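Local coordinates for protein enoyl-CoA hydratase, EchA12_1 (Mycobacterium marinum M, PDB 3QRE) that probably hydrates 2-enoyl-CoA thioesters to 3-hydroxyacyl-CoA in fatty acid metabolism, as a trimeric member of the crotonase-like enoyl-CoA hydratase/isomerase family, at residues 145-150 against 176-181; 155-160 against 210-215; 161-166 against 201-206. All blocks are in the same frame, centred on the assembly; numbering follows the deposited sequence.

Contact 1. Residues 145-150 against 176-181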
ATOM      1  N   GLY A 145      11.556 -18.970   3.238  1.00 30.06           N
ATOM      2  CA  GLY A 145      11.730 -18.213   4.465  1.00 29.37           C
ATOM      3  C   GLY A 145      11.107 -16.815   4.449  1.00 29.27           C
ATOM      4  O   GLY A 145      10.585 -16.349   5.475  1.00 28.95           O
ATOM      5  N   LEU A 146      11.163 -16.139   3.301  1.00 28.52           N
ATOM      6  CA  LEU A 146      10.469 -14.861   3.142  1.00 28.04           C
ATOM      7  C   LEU A 146       8.941 -15.085   3.125  1.00 27.90           C
ATOM      8  O   LEU A 146       8.186 -14.377   3.784  1.00 27.31           O
ATOM      9  CB  LEU A 146      10.936 -14.151   1.864  1.00 27.28           C
ATOM     10  CG  LEU A 146      10.214 -12.835   1.574  1.00 27.43           C
ATOM     11  CD1 LEU A 146      10.510 -11.781   2.658  1.00 26.32           C
ATOM     12  CD2 LEU A 146      10.604 -12.311   0.178  1.00 27.84           C
ATOM     13  N   THR A 147       8.494 -16.086   2.377  1.00 28.47           N
ATOM     14  CA  THR A 147       7.073 -16.416   2.372  1.00 28.97           C
ATOM     15  C   THR A 147       6.533 -16.676   3.782  1.00 28.81           C
ATOM     16  O   THR A 147       5.526 -16.066   4.174  1.00 29.26           O
ATOM     17  CB  THR A 147       6.768 -17.564   1.410  1.00 29.28           C
ATOM     18  OG1 THR A 147       7.289 -17.212   0.132  1.00 29.19           O
ATOM     19  CG2 THR A 147       5.263 -17.781   1.276  1.00 28.61           C
ATOM     20  N   GLN A 148       7.203 -17.535   4.552  1.00 28.94           N
ATOM     21  CA  GLN A 148       6.758 -17.807   5.914  1.00 29.74           C
ATOM     22  C   GLN A 148       6.742 -16.571   6.827  1.00 28.33           C
ATOM     23  O   GLN A 148       5.814 -16.428   7.623  1.00 28.45           O
ATOM     24  CB  GLN A 148       7.577 -18.911   6.590  1.00 31.13           C
ATOM     25  CG  GLN A 148       6.910 -20.289   6.537  1.00 36.79           C
ATOM     26  CD  GLN A 148       5.523 -20.392   7.225  1.00 40.00           C
ATOM     27  OE1 GLN A 148       4.980 -19.450   7.848  1.00 40.54           O
ATOM     28  NE2 GLN A 148       4.943 -21.562   7.085  1.00 42.58           N
ATOM     29  N   ALA A 149       7.772 -15.723   6.725  1.00 26.33           N
ATOM     30  CA  ALA A 149       7.852 -14.482   7.505  1.00 25.42           C
ATOM     31  C   ALA A 149       6.667 -13.609   7.181  1.00 24.65           C
ATOM     32  O   ALA A 149       6.008 -13.119   8.089  1.00 23.46           O
ATOM     33  CB  ALA A 149       9.171 -13.727   7.240  1.00 24.83           C
ATOM     34  N   LEU A 150       6.364 -13.472   5.882  1.00 24.05           N
ATOM     35  CA  LEU A 150       5.290 -12.583   5.432  1.00 23.41           C
ATOM     36  C   LEU A 150       3.906 -13.093   5.769  1.00 24.27           C
ATOM     37  O   LEU A 150       2.963 -12.300   5.800  1.00 24.72           O
ATOM     38  CB  LEU A 150       5.398 -12.315   3.927  1.00 22.94           C
ATOM     39  CG  LEU A 150       6.659 -11.610   3.406  1.00 22.02           C
ATOM     40  CD1 LEU A 150       6.467 -11.254   1.942  1.00 20.02           C
ATOM     41  CD2 LEU A 150       7.010 -10.348   4.222  1.00 18.94           C
ATOM     42  N   PHE A 176      -1.685 -19.147  -2.921  1.00 34.77           N
ATOM     43  CA  PHE A 176      -1.539 -18.501  -1.612  1.00 33.18           C
ATOM     44  C   PHE A 176      -0.068 -18.425  -1.155  1.00 31.92           C
ATOM     45  O   PHE A 176       0.199 -18.253   0.034  1.00 31.35           O
ATOM     46  CB  PHE A 176      -2.416 -19.154  -0.528  1.00 33.62           C
ATOM     47  CG  PHE A 176      -3.884 -19.233  -0.877  1.00 35.62           C
ATOM     48  CD1 PHE A 176      -4.458 -20.450  -1.257  1.00 39.33           C
ATOM     49  CD2 PHE A 176      -4.683 -18.115  -0.823  1.00 37.54           C
ATOM     50  CE1 PHE A 176      -5.803 -20.543  -1.591  1.00 40.77           C
ATOM     51  CE2 PHE A 176      -6.035 -18.189  -1.157  1.00 41.78           C
ATOM     52  CZ  PHE A 176      -6.594 -19.411  -1.546  1.00 42.52           C
ATOM     53  N   GLY A 177       0.875 -18.562  -2.090  1.00 30.60           N
ATOM     54  CA  GLY A 177       2.293 -18.405  -1.771  1.00 29.56           C
ATOM     55  C   GLY A 177       2.781 -16.956  -1.884  1.00 28.86           C
ATOM     56  O   GLY A 177       2.008 -16.017  -1.713  1.00 28.54           O
ATOM     57  N   ILE A 178       4.065 -16.779  -2.189  1.00 28.32           N
ATOM     58  CA  ILE A 178       4.686 -15.453  -2.273  1.00 27.72           C
ATOM     59  C   ILE A 178       4.007 -14.523  -3.315  1.00 28.40           C
ATOM     60  O   ILE A 178       3.934 -13.301  -3.124  1.00 28.71           O
ATOM     61  CB  ILE A 178       6.184 -15.581  -2.632  1.00 28.13           C
ATOM     62  CG1 ILE A 178       6.925 -14.267  -2.380  1.00 26.24           C
ATOM     63  CG2 ILE A 178       6.356 -16.036  -4.130  1.00 27.05           C
ATOM     64  CD1 ILE A 178       7.009 -13.878  -0.911  1.00 28.91           C
ATOM     65  N   SER A 179       3.498 -15.075  -4.410  1.00 28.15           N
ATOM     66  CA  SER A 179       2.931 -14.195  -5.444  1.00 28.63           C
ATOM     67  C   SER A 179       1.555 -13.690  -5.004  1.00 28.38           C
ATOM     68  O   SER A 179       1.017 -12.757  -5.584  1.00 28.57           O
ATOM     69  CB  SER A 179       2.847 -14.907  -6.777  1.00 28.54           C
ATOM     70  OG  SER A 179       1.809 -15.866  -6.705  1.00 29.79           O
ATOM     71  N   TRP A 180       1.021 -14.309  -3.955  1.00 27.96           N
ATOM     72  CA  TRP A 180      -0.200 -13.869  -3.293  1.00 27.73           C
ATOM     73  C   TRP A 180       0.120 -12.828  -2.196  1.00 27.46           C
ATOM     74  O   TRP A 180      -0.338 -11.678  -2.277  1.00 27.53           O
ATOM     75  CB  TRP A 180      -0.911 -15.090  -2.696  1.00 27.66           C
ATOM     76  CG  TRP A 180      -2.181 -14.796  -1.973  1.00 28.52           C
ATOM     77  CD1 TRP A 180      -3.397 -14.489  -2.544  1.00 29.75           C
ATOM     78  CD2 TRP A 180      -2.405 -14.819  -0.543  1.00 27.65           C
ATOM     79  NE1 TRP A 180      -4.346 -14.312  -1.559  1.00 30.10           N
ATOM     80  CE2 TRP A 180      -3.771 -14.513  -0.329  1.00 28.56           C
ATOM     81  CE3 TRP A 180      -1.589 -15.059   0.568  1.00 27.96           C
ATOM     82  CZ2 TRP A 180      -4.340 -14.447   0.952  1.00 26.61           C
ATOM     83  CZ3 TRP A 180      -2.160 -14.993   1.850  1.00 27.66           C
ATOM     84  CH2 TRP A 180      -3.522 -14.702   2.021  1.00 26.73           C
ATOM     85  N   ILE A 181       0.909 -13.220  -1.185  1.00 26.18           N
ATOM     86  CA  ILE A 181       1.162 -12.346  -0.037  1.00 25.50           C
ATOM     87  C   ILE A 181       1.974 -11.081  -0.367  1.00 25.81           C
ATOM     88  O   ILE A 181       1.627  -9.980   0.065  1.00 26.52           O
ATOM     89  CB  ILE A 181       1.775 -13.155   1.183  1.00 25.87           C
ATOM     90  CG1 ILE A 181       1.714 -12.330   2.491  1.00 24.30           C
ATOM     91  CG2 ILE A 181       3.182 -13.769   0.852  1.00 25.05           C
ATOM     92  CD1 ILE A 181       0.249 -11.905   2.843  1.00 24.39           C
TER

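Contact 2. Residues 155-160 against 210-215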
ATOM      1  N   ARG A 155       6.176  -8.500  11.886  1.00 27.67           N
ATOM      2  CA  ARG A 155       7.597  -8.794  11.710  1.00 27.66           C
ATOM      3  C   ARG A 155       8.533  -7.733  12.329  1.00 29.06           C
ATOM      4  O   ARG A 155       8.409  -6.528  12.059  1.00 29.15           O
ATOM      5  CB  ARG A 155       7.919  -8.945  10.223  1.00 27.65           C
ATOM      6  CG  ARG A 155       7.400 -10.245   9.563  1.00 27.12           C
ATOM      7  CD  ARG A 155       7.228 -10.071   8.035  1.00 27.94           C
ATOM      8  NE  ARG A 155       6.157  -9.111   7.713  1.00 25.85           N
ATOM      9  CZ  ARG A 155       4.860  -9.357   7.876  1.00 25.67           C
ATOM     10  NH1 ARG A 155       4.436 -10.541   8.315  1.00 24.50           N
ATOM     11  NH2 ARG A 155       3.979  -8.428   7.591  1.00 25.75           N
ATOM     12  N   PHE A 156       9.481  -8.203  13.142  1.00 29.54           N
ATOM     13  CA  PHE A 156      10.621  -7.408  13.571  1.00 30.18           C
ATOM     14  C   PHE A 156      11.847  -7.972  12.889  1.00 31.17           C
ATOM     15  O   PHE A 156      11.930  -9.184  12.654  1.00 31.83           O
ATOM     16  CB  PHE A 156      10.793  -7.457  15.083  1.00 29.90           C
ATOM     17  CG  PHE A 156       9.725  -6.720  15.824  1.00 28.37           C
ATOM     18  CD1 PHE A 156       9.858  -5.369  16.080  1.00 26.43           C
ATOM     19  CD2 PHE A 156       8.569  -7.376  16.231  1.00 28.19           C
ATOM     20  CE1 PHE A 156       8.870  -4.669  16.754  1.00 28.76           C
ATOM     21  CE2 PHE A 156       7.544  -6.684  16.914  1.00 30.19           C
ATOM     22  CZ  PHE A 156       7.697  -5.321  17.174  1.00 28.75           C
ATOM     23  N   ALA A 157      12.791  -7.103  12.549  1.00 31.48           N
ATOM     24  CA  ALA A 157      13.996  -7.560  11.897  1.00 31.76           C
ATOM     25  C   ALA A 157      15.225  -6.960  12.560  1.00 32.68           C
ATOM     26  O   ALA A 157      15.209  -5.794  12.987  1.00 32.93           O
ATOM     27  CB  ALA A 157      13.961  -7.206  10.440  1.00 31.38           C
ATOM     28  N   ALA A 158      16.284  -7.764  12.632  1.00 32.48           N
ATOM     29  CA  ALA A 158      17.582  -7.288  13.067  1.00 33.45           C
ATOM     30  C   ALA A 158      18.183  -6.411  11.983  1.00 34.26           C
ATOM     31  O   ALA A 158      18.072  -6.733  10.793  1.00 33.60           O
ATOM     32  CB  ALA A 158      18.504  -8.469  13.376  1.00 33.94           C
ATOM     33  N   ALA A 159      18.819  -5.313  12.401  1.00 35.38           N
ATOM     34  CA  ALA A 159      19.616  -4.458  11.532  1.00 36.86           C
ATOM     35  C   ALA A 159      20.621  -5.264  10.704  1.00 37.13           C
ATOM     36  O   ALA A 159      21.279  -6.156  11.222  1.00 38.01           O
ATOM     37  CB  ALA A 159      20.343  -3.353  12.371  1.00 37.78           C
ATOM     38  N   GLY A 160      20.715  -4.964   9.414  1.00 37.46           N
ATOM     39  CA  GLY A 160      21.569  -5.723   8.498  1.00 38.05           C
ATOM     40  C   GLY A 160      21.027  -7.045   7.928  1.00 37.54           C
ATOM     41  O   GLY A 160      21.662  -7.639   7.044  1.00 38.10           O
ATOM     42  N   GLY A 210       7.497  -1.591   3.735  1.00 32.23           N
ATOM     43  CA  GLY A 210       6.368  -2.021   4.541  1.00 31.92           C
ATOM     44  C   GLY A 210       6.356  -3.529   4.732  1.00 30.97           C
ATOM     45  O   GLY A 210       5.328  -4.114   5.074  1.00 30.11           O
ATOM     46  N   LEU A 211       7.499  -4.164   4.513  1.00 30.54           N
ATOM     47  CA  LEU A 211       7.601  -5.609   4.717  1.00 30.17           C
ATOM     48  C   LEU A 211       7.917  -5.938   6.178  1.00 30.12           C
ATOM     49  O   LEU A 211       7.783  -7.065   6.607  1.00 29.74           O
ATOM     50  CB  LEU A 211       8.650  -6.197   3.780  1.00 29.01           C
ATOM     51  CG  LEU A 211       8.170  -6.242   2.331  1.00 30.92           C
ATOM     52  CD1 LEU A 211       9.290  -6.637   1.378  1.00 28.51           C
ATOM     53  CD2 LEU A 211       6.923  -7.180   2.178  1.00 28.88           C
ATOM     54  N   VAL A 212       8.322  -4.931   6.936  1.00 31.11           N
ATOM     55  CA  VAL A 212       8.775  -5.124   8.302  1.00 32.81           C
ATOM     56  C   VAL A 212       8.258  -3.962   9.140  1.00 33.56           C
ATOM     57  O   VAL A 212       8.233  -2.834   8.668  1.00 34.18           O
ATOM     58  CB  VAL A 212      10.343  -5.217   8.316  1.00 32.84           C
ATOM     59  CG1 VAL A 212      10.948  -4.552   9.514  1.00 34.30           C
ATOM     60  CG2 VAL A 212      10.793  -6.666   8.208  1.00 33.30           C
ATOM     61  N   LYS A 213       7.834  -4.229  10.371  1.00 34.89           N
ATOM     62  CA  LYS A 213       7.258  -3.170  11.213  1.00 36.38           C
ATOM     63  C   LYS A 213       8.359  -2.262  11.774  1.00 38.50           C
ATOM     64  O   LYS A 213       8.167  -1.034  11.904  1.00 39.31           O
ATOM     65  CB  LYS A 213       6.422  -3.766  12.351  1.00 36.15           C
ATOM     66  CG  LYS A 213       6.319  -2.900  13.618  1.00 36.17           C
ATOM     67  CD  LYS A 213       5.512  -3.595  14.727  1.00 35.65           C
ATOM     68  CE  LYS A 213       5.458  -2.773  16.036  1.00 35.70           C
ATOM     69  NZ  LYS A 213       4.854  -1.425  15.824  1.00 37.47           N
ATOM     70  N   GLU A 214       9.508  -2.858  12.094  1.00 38.70           N
ATOM     71  CA  GLU A 214      10.529  -2.139  12.836  1.00 40.39           C
ATOM     72  C   GLU A 214      11.848  -2.892  12.789  1.00 40.13           C
ATOM     73  O   GLU A 214      11.879  -4.137  12.934  1.00 38.78           O
ATOM     74  CB  GLU A 214      10.050  -1.980  14.275  1.00 41.75           C
ATOM     75  CG  GLU A 214      10.846  -1.068  15.173  1.00 46.08           C
ATOM     76  CD  GLU A 214      10.257  -1.012  16.579  1.00 51.02           C
ATOM     77  OE1 GLU A 214       9.059  -0.653  16.724  1.00 52.26           O
ATOM     78  OE2 GLU A 214      10.991  -1.332  17.542  1.00 53.93           O
ATOM     79  N   VAL A 215      12.925  -2.133  12.552  1.00 40.44           N
ATOM     80  CA  VAL A 215      14.294  -2.659  12.617  1.00 40.46           C
ATOM     81  C   VAL A 215      14.929  -2.331  13.977  1.00 41.23           C
ATOM     82  O   VAL A 215      14.958  -1.173  14.393  1.00 42.09           O
ATOM     83  CB  VAL A 215      15.189  -2.074  11.481  1.00 40.74           C
ATOM     84  CG1 VAL A 215      16.615  -2.650  11.551  1.00 40.11           C
ATOM     85  CG2 VAL A 215      14.566  -2.340  10.120  1.00 40.49           C
TER
HETATM   86  O   HOH W   1       5.098  -5.382   7.514  1.00 24.36           O

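Contact 3. Residues 161-166 against 201-206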
ATOM      1  N   ALA A 161      19.890  -7.536   8.425  1.00 36.60           N
ATOM      2  CA  ALA A 161      19.394  -8.854   7.995  1.00 35.41           C
ATOM      3  C   ALA A 161      19.034  -8.825   6.505  1.00 34.98           C
ATOM      4  O   ALA A 161      18.403  -7.880   6.044  1.00 34.71           O
ATOM      5  CB  ALA A 161      18.223  -9.282   8.825  1.00 34.80           C
ATOM      6  N   LYS A 162      19.479  -9.838   5.760  1.00 34.98           N
ATOM      7  CA  LYS A 162      19.272  -9.908   4.302  1.00 34.94           C
ATOM      8  C   LYS A 162      17.971 -10.602   3.895  1.00 32.93           C
ATOM      9  O   LYS A 162      17.622 -11.669   4.431  1.00 32.28           O
ATOM     10  CB  LYS A 162      20.434 -10.620   3.597  1.00 36.06           C
ATOM     11  CG  LYS A 162      21.817  -9.954   3.793  1.00 41.84           C
ATOM     12  CD  LYS A 162      22.641 -10.022   2.503  1.00 46.91           C
ATOM     13  CE  LYS A 162      23.882  -9.149   2.592  1.00 51.01           C
ATOM     14  NZ  LYS A 162      24.912  -9.767   3.484  1.00 54.73           N
ATOM     15  N   PHE A 163      17.280  -9.996   2.927  1.00 31.14           N
ATOM     16  CA  PHE A 163      16.066 -10.571   2.362  1.00 29.68           C
ATOM     17  C   PHE A 163      16.249 -10.737   0.877  1.00 29.29           C
ATOM     18  O   PHE A 163      16.914  -9.917   0.239  1.00 30.52           O
ATOM     19  CB  PHE A 163      14.869  -9.638   2.583  1.00 28.93           C
ATOM     20  CG  PHE A 163      14.586  -9.323   4.019  1.00 27.15           C
ATOM     21  CD1 PHE A 163      13.469  -9.848   4.640  1.00 26.69           C
ATOM     22  CD2 PHE A 163      15.434  -8.490   4.752  1.00 25.03           C
ATOM     23  CE1 PHE A 163      13.192  -9.562   5.985  1.00 26.10           C
ATOM     24  CE2 PHE A 163      15.163  -8.206   6.080  1.00 25.81           C
ATOM     25  CZ  PHE A 163      14.034  -8.739   6.698  1.00 24.05           C
ATOM     26  N   ALA A 164      15.658 -11.786   0.322  1.00 28.04           N
ATOM     27  CA  ALA A 164      15.615 -11.944  -1.131  1.00 27.83           C
ATOM     28  C   ALA A 164      14.427 -12.793  -1.517  1.00 27.17           C
ATOM     29  O   ALA A 164      14.221 -13.878  -0.958  1.00 27.79           O
ATOM     30  CB  ALA A 164      16.898 -12.554  -1.672  1.00 26.95           C
ATOM     31  N   ALA A 165      13.647 -12.283  -2.461  1.00 26.70           N
ATOM     32  CA  ALA A 165      12.527 -13.019  -3.034  1.00 26.98           C
ATOM     33  C   ALA A 165      13.023 -13.908  -4.206  1.00 27.70           C
ATOM     34  O   ALA A 165      12.661 -13.692  -5.365  1.00 27.64           O
ATOM     35  CB  ALA A 165      11.418 -12.041  -3.483  1.00 25.84           C
ATOM     36  N   VAL A 166      13.872 -14.885  -3.880  1.00 28.81           N
ATOM     37  CA  VAL A 166      14.465 -15.825  -4.852  1.00 29.81           C
ATOM     38  C   VAL A 166      13.734 -17.156  -4.761  1.00 30.30           C
ATOM     39  O   VAL A 166      13.630 -17.741  -3.685  1.00 29.52           O
ATOM     40  CB  VAL A 166      15.976 -16.062  -4.593  1.00 30.29           C
ATOM     41  CG1 VAL A 166      16.509 -17.194  -5.452  1.00 30.94           C
ATOM     42  CG2 VAL A 166      16.768 -14.798  -4.887  1.00 31.01           C
ATOM     43  N   PHE A 201      17.774  -7.266  -0.489  1.00 33.88           N
ATOM     44  CA  PHE A 201      17.525  -6.012   0.238  1.00 34.42           C
ATOM     45  C   PHE A 201      17.652  -6.267   1.727  1.00 34.40           C
ATOM     46  O   PHE A 201      17.410  -7.388   2.214  1.00 33.80           O
ATOM     47  CB  PHE A 201      16.164  -5.384  -0.110  1.00 33.64           C
ATOM     48  CG  PHE A 201      15.003  -6.314   0.060  1.00 33.62           C
ATOM     49  CD1 PHE A 201      14.140  -6.174   1.145  1.00 33.31           C
ATOM     50  CD2 PHE A 201      14.772  -7.338  -0.864  1.00 31.00           C
ATOM     51  CE1 PHE A 201      13.044  -7.034   1.293  1.00 35.19           C
ATOM     52  CE2 PHE A 201      13.707  -8.200  -0.720  1.00 31.08           C
ATOM     53  CZ  PHE A 201      12.832  -8.056   0.360  1.00 32.36           C
ATOM     54  N   LEU A 202      18.064  -5.229   2.436  1.00 35.20           N
ATOM     55  CA  LEU A 202      18.331  -5.349   3.859  1.00 36.12           C
ATOM     56  C   LEU A 202      17.082  -4.954   4.672  1.00 35.41           C
ATOM     57  O   LEU A 202      16.118  -4.374   4.120  1.00 34.23           O
ATOM     58  CB  LEU A 202      19.520  -4.462   4.221  1.00 37.47           C
ATOM     59  CG  LEU A 202      20.971  -4.943   4.030  1.00 41.01           C
ATOM     60  CD1 LEU A 202      21.124  -6.132   3.085  1.00 42.04           C
ATOM     61  CD2 LEU A 202      21.840  -3.769   3.548  1.00 42.64           C
ATOM     62  N   ALA A 203      17.117  -5.277   5.967  1.00 34.60           N
ATOM     63  CA  ALA A 203      16.052  -4.930   6.924  1.00 34.24           C
ATOM     64  C   ALA A 203      15.523  -3.503   6.765  1.00 34.35           C
ATOM     65  O   ALA A 203      14.313  -3.272   6.862  1.00 34.36           O
ATOM     66  CB  ALA A 203      16.529  -5.153   8.377  1.00 33.82           C
ATOM     67  N   GLU A 204      16.420  -2.555   6.520  1.00 34.10           N
ATOM     68  CA  GLU A 204      16.035  -1.151   6.482  1.00 34.94           C
ATOM     69  C   GLU A 204      15.164  -0.821   5.242  1.00 33.30           C
ATOM     70  O   GLU A 204      14.155  -0.109   5.356  1.00 33.14           O
ATOM     71  CB  GLU A 204      17.282  -0.236   6.613  1.00 36.21           C
ATOM     72  CG  GLU A 204      17.962  -0.270   8.051  1.00 41.20           C
ATOM     73  CD  GLU A 204      18.965  -1.481   8.376  1.00 46.04           C
ATOM     74  OE1 GLU A 204      19.323  -2.350   7.515  1.00 41.89           O
ATOM     75  OE2 GLU A 204      19.403  -1.531   9.562  1.00 49.38           O
ATOM     76  N   GLU A 205      15.551  -1.345   4.078  1.00 31.78           N
ATOM     77  CA  GLU A 205      14.744  -1.225   2.876  1.00 31.13           C
ATOM     78  C   GLU A 205      13.422  -1.976   3.073  1.00 30.43           C
ATOM     79  O   GLU A 205      12.350  -1.456   2.760  1.00 30.57           O
ATOM     80  CB  GLU A 205      15.493  -1.699   1.621  1.00 30.34           C
ATOM     81  CG  GLU A 205      14.779  -1.295   0.346  1.00 32.36           C
ATOM     82  CD  GLU A 205      15.444  -1.744  -0.951  1.00 35.93           C
ATOM     83  OE1 GLU A 205      14.789  -1.598  -2.002  1.00 36.66           O
ATOM     84  OE2 GLU A 205      16.607  -2.207  -0.943  1.00 36.69           O
ATOM     85  N   ALA A 206      13.491  -3.167   3.653  1.00 30.20           N
ATOM     86  CA  ALA A 206      12.274  -3.925   3.937  1.00 30.74           C
ATOM     87  C   ALA A 206      11.258  -3.136   4.738  1.00 31.08           C
ATOM     88  O   ALA A 206      10.071  -3.232   4.443  1.00 31.29           O
ATOM     89  CB  ALA A 206      12.580  -5.307   4.610  1.00 30.00           C
TER

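Contact 1. Residues 145-150 against 176-181
In the helical layer of the crotonase fold, I178 and I181 at the start of helix 178-185 pack against L146, T147 and L150 of helix 144-151, and the pair shows how two helices can be joined without a hydrogen bond, mainly by branched side chains. I178 is the central contributor. Its first torsion (chi1 -166°) swings CG1 opposite the backbone nitrogen and sends CD1 into the groove formed by L146, T147 and L150. There CD1 meets CD1 of L150 at 3.9 Å, while CD2 of L146 lies 4.1 Å from the same I178 CD1, the L146 and I178 side chains crossing at about a right angle. T147 supplies the third wall of the groove. Its OG1, lying beside its own backbone nitrogen, is 3.4 Å from CB of I178 and 3.5 Å from CD1 of I178. The methyl T147 CG2 lies over the peptide that joins G177 to I178, 3.8 Å from I178 N.

G177 occupies the N-cap position, and its carbonyl oxygen receives both W180 N and I181 N, which closes the first turn and helps set the direction in which the I181 side chain leaves the helix. One turn farther along, I181 CG1 rests on the backbone of the first helix, 3.5 Å from L150 O, and also touches the CB of L150 at 4.0 Å. Around the pair of helices, L150 also reaches L182 and L185, T147 and I178 share F167 as a neighbour, and I181 packs on W188 of the third subunit. Every touching residue is buried. Because the contact is mainly aliphatic, with the T147 hydroxyl oxygen and L150 O set against carbon, close fit and burial of aliphatic surface, rather than polar pairing, hold the helices together.

Contact 2. Residues 155-160 against 210-215
R155 meets the opposite segment twice. Its carbonyl oxygen accepts K213 N at 2.9 Å, and its side chain, bent at chi3 (-67°), turns NE back to donate to L211 O at 2.8 Å. That acceptor lies at the edge of the guanidinium, close to its plane. Farther along, A157 N binds E214 O at 3.1 Å, the bond of the parallel bridge between A157 and V215, and V215 CG1 reaches A159 CA at 3.5 Å. F156 lies alongside the K213 and E214 side chains, pointing the same way: its CZ touches CE of K213 at 3.6 Å, and its CE1 is 3.8 Å from CB of E214, whose carboxylate stands perpendicular to the ring. On the other face, A157 CB packs on V212 CG2 at 3.9 Å.

In the second shell, a water bridges R155 NH2 to the carbonyl oxygen of G210, whose positive phi belongs to a Schellman motif, while NH1 binds C152 O and A149 O. K213 NZ pairs with D193 of the third subunit and E214 OE2 with R224. Strand 214-216 is the edge of the larger sheet within this chain, beside 154-158, with helix 221-235 over F156 and helix 203-208 against V215.

Contact 3. Residues 161-166 against 201-206
A short antiparallel ladder in the smaller sheet of the crotonase fold brings F163 opposite F201, with strand 200-202 at the margin of that sheet within this chain and leading straight into helix 203-208. It illustrates how a sheet edge and a helix start can share one aromatic residue. F163 and F201 form the hydrogen-bonded pair: F163 N donates to F201 O at 2.7 Å, nearly in line with that carbonyl, and F201 N returns a bond to F163 O at 2.9 Å. K162 and L202 make the next, non-hydrogen-bonded pair, where the aliphatic part of the lysine runs beside the leucine and K162 CG touches L202 CD1 at 3.9 Å on the exposed face. Beyond them the ladder fades into a weak bond from A203 N to A161 O. L202 is the N-cap residue, and its carbonyl oxygen accepts A206 N as the helix begins.

On the buried face, F201 takes the crowded first torsion (chi1 54°), with CG between its backbone nitrogen and carbonyl carbon, and this places its ring beneath F163. The methylene CB of F163 then lies over the F201 face, 3.5 Å from the ring centroid, in a CH-pi contact. The rings themselves are near parallel, with planes 18° apart, but they are slid so far that they barely overlap. F163 continues past F201 to the helix, where its CE2 approaches CA of A203. L211 and V212 adjoin this cluster, and L194 of helix 188-197 backs F201 and A165, the latter at the centre of an inverse gamma turn. On one face of the F163 ring, A206 CB stands over the centre, 4.2 Å from the centroid.

Together the three contacts trace one connected core. Contacts 2 and 3 have centres about 9 Å apart and are joined through helix 203-208, whose A206 O lies 2.7 Å from L211 N, a probable hydrogen bond. Contact 1 lies about 16 Å from contact 2 and 14 Å from contact 3, centre to centre. It touches contact 2 where L150 CD2 meets L211 CD2 at 3.8 Å, and contact 3 where L146 CD2 meets A165 CB at 3.8 Å. In crotonases the beginning of the helix equivalent to 144-151 helps form the oxyanion hole, so contact 1 probably lies nearest the catalytic pocket.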